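Lipid transferase CIDEC (PDB 4IKG) transfers triacylglycerols between lipid droplets at their contact sites and so drives the droplet fusion that gives white adipocytes a single large droplet. Local coordinates at residues A[56-59]-A[60-64]. Residues are numbered along the deposited sequence; the frame is centred on the assembly and turned at random.
Sequences ETEE and YFQAL
Gln62 reaches back one helical turn to Glu58. Gln62 CB sits beyond the carbonyl oxygen of Glu58, 3.4 Å from Glu58 O. Gln62 CG, set beside the backbone N by a chi1 of -73°, touches both that oxygen and the carboxylate, 3.1 Å from Glu58 OE1 and close to OE2 as well. The chain bends at chi2 (-63°), leaving Gln62 CD 3.4 Å from Glu58 OE1 and bringing the amide nitrogen to the carboxylate: Gln62 NE2 gives a hydrogen bond of 2.8 Å to Glu58 OE1. The oxygen receives it on its syn lone pair, while the amide and carboxylate planes stay 33° apart. Gln62 N also bonds to Glu58 O, at 2.9 Å, so backbone and side chain link the same two residues. All this lies on the short helix 58-63, which in the ubiquitin-like fold of the CIDE-N domain, whose homodimerization is crucial for lipid exchange, leads from edge strand 54-55 towards strand 69-73. Thr57 is its N-cap: Thr57 OG1 accepts a weak bond from Glu59 N, 3.4 Å long, and the same rotamer lays Thr57 CG2 against Tyr60 CB at 3.5 Å. Phe61 N closes the first turn on Thr57 O, and Ala63 N bonds to Glu59 O. The buried Phe61 ring heads inward to Leu46 and Val55 and makes a cation-pi contact with Arg6; at its edge, Phe61 CD2 lies 3.8 Å from Glu58 OE1.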
loop_
_atom_site.group_PDB
_atom_site.type_symbol
_atom_site.label_atom_id
_atom_site.label_comp_id
_atom_site.label_asym_id
_atom_site.label_seq_id
_atom_site.Cartn_x
_atom_site.Cartn_y
_atom_site.Cartn_z
ATOM N N GLU A 56 2.239 -3.100 9.061
ATOM C CA GLU A 56 1.904 -4.519 9.162
ATOM C C GLU A 56 0.829 -4.820 10.206
ATOM O O GLU A 56 0.476 -5.981 10.424
ATOM C CB GLU A 56 3.159 -5.353 9.436
ATOM C CG GLU A 56 3.870 -4.999 10.733
ATOM C CD GLU A 56 5.026 -5.933 11.035
ATOM O OE1 GLU A 56 5.625 -6.474 10.083
ATOM O OE2 GLU A 56 5.332 -6.132 12.230
ATOM N N THR A 57 0.314 -3.777 10.851
ATOM C CA THR A 57 -0.809 -3.932 11.770
ATOM C C THR A 57 -1.988 -3.069 11.328
ATOM O O THR A 57 -1.803 -2.004 10.731
ATOM C CB THR A 57 -0.421 -3.600 13.225
ATOM O OG1 THR A 57 -1.603 -3.525 14.031
ATOM C CG2 THR A 57 0.310 -2.274 13.293
ATOM N N GLU A 58 -3.196 -3.540 11.621
ATOM C CA GLU A 58 -4.415 -2.874 11.178
ATOM C C GLU A 58 -4.632 -1.560 11.928
ATOM O O GLU A 58 -5.211 -0.611 11.392
ATOM C CB GLU A 58 -5.612 -3.810 11.364
ATOM C CG GLU A 58 -6.656 -3.728 10.263
ATOM C CD GLU A 58 -7.563 -2.525 10.406
ATOM O OE1 GLU A 58 -7.870 -1.886 9.378
ATOM O OE2 GLU A 58 -7.973 -2.220 11.545
ATOM N N GLU A 59 -4.154 -1.510 13.167
ATOM C CA GLU A 59 -4.299 -0.318 13.999
ATOM C C GLU A 59 -3.503 0.863 13.445
ATOM O O GLU A 59 -4.029 1.970 13.321
ATOM C CB GLU A 59 -3.881 -0.607 15.445
ATOM C CG GLU A 59 -4.856 -1.488 16.223
ATOM C CD GLU A 59 -4.892 -2.919 15.726
ATOM O OE1 GLU A 59 -3.856 -3.402 15.223
ATOM O OE2 GLU A 59 -5.962 -3.557 15.832
ATOM N N TYR A 60 -2.237 0.620 13.114
ATOM C CA TYR A 60 -1.378 1.649 12.528
ATOM C C TYR A 60 -1.882 2.044 11.147
ATOM O O TYR A 60 -1.806 3.209 10.758
ATOM C CB TYR A 60 0.068 1.159 12.431
ATOM C CG TYR A 60 1.063 2.209 11.987
ATOM C CD1 TYR A 60 1.517 3.178 12.872
ATOM C CD2 TYR A 60 1.563 2.220 10.691
ATOM C CE1 TYR A 60 2.435 4.138 12.476
ATOM C CE2 TYR A 60 2.481 3.175 10.284
ATOM C CZ TYR A 60 2.913 4.132 11.183
ATOM O OH TYR A 60 3.824 5.086 10.791
ATOM N N PHE A 61 -2.398 1.062 10.412
ATOM C CA PHE A 61 -2.938 1.294 9.076
ATOM C C PHE A 61 -4.159 2.202 9.142
ATOM O O PHE A 61 -4.369 3.045 8.268
ATOM C CB PHE A 61 -3.298 -0.035 8.405
ATOM C CG PHE A 61 -4.087 0.116 7.133
ATOM C CD1 PHE A 61 -3.464 0.479 5.949
ATOM C CD2 PHE A 61 -5.454 -0.120 7.118
ATOM C CE1 PHE A 61 -4.192 0.614 4.777
ATOM C CE2 PHE A 61 -6.183 0.012 5.949
ATOM C CZ PHE A 61 -5.551 0.378 4.779
ATOM N N GLN A 62 -4.960 2.024 10.187
ATOM C CA GLN A 62 -6.146 2.849 10.387
ATOM C C GLN A 62 -5.796 4.224 10.949
ATOM O O GLN A 62 -6.485 5.208 10.676
ATOM C CB GLN A 62 -7.144 2.144 11.310
ATOM C CG GLN A 62 -7.877 0.982 10.664
ATOM C CD GLN A 62 -8.750 1.416 9.503
ATOM O OE1 GLN A 62 -9.357 2.487 9.533
ATOM N NE2 GLN A 62 -8.816 0.586 8.469
ATOM N N ALA A 63 -4.723 4.290 11.727
ATOM C CA ALA A 63 -4.358 5.526 12.410
ATOM C C ALA A 63 -3.652 6.530 11.502
ATOM O O ALA A 63 -3.627 7.724 11.799
ATOM C CB ALA A 63 -3.508 5.226 13.627
ATOM N N LEU A 64 -3.080 6.048 10.404
ATOM C CA LEU A 64 -2.372 6.917 9.468
ATOM C C LEU A 64 -3.318 7.943 8.844
ATOM O O LEU A 64 -4.518 7.699 8.724
ATOM C CB LEU A 64 -1.680 6.093 8.378
ATOM C CG LEU A 64 -0.427 5.315 8.791
ATOM C CD1 LEU A 64 0.007 4.360 7.689
ATOM C CD2 LEU A 64 0.706 6.264 9.153
#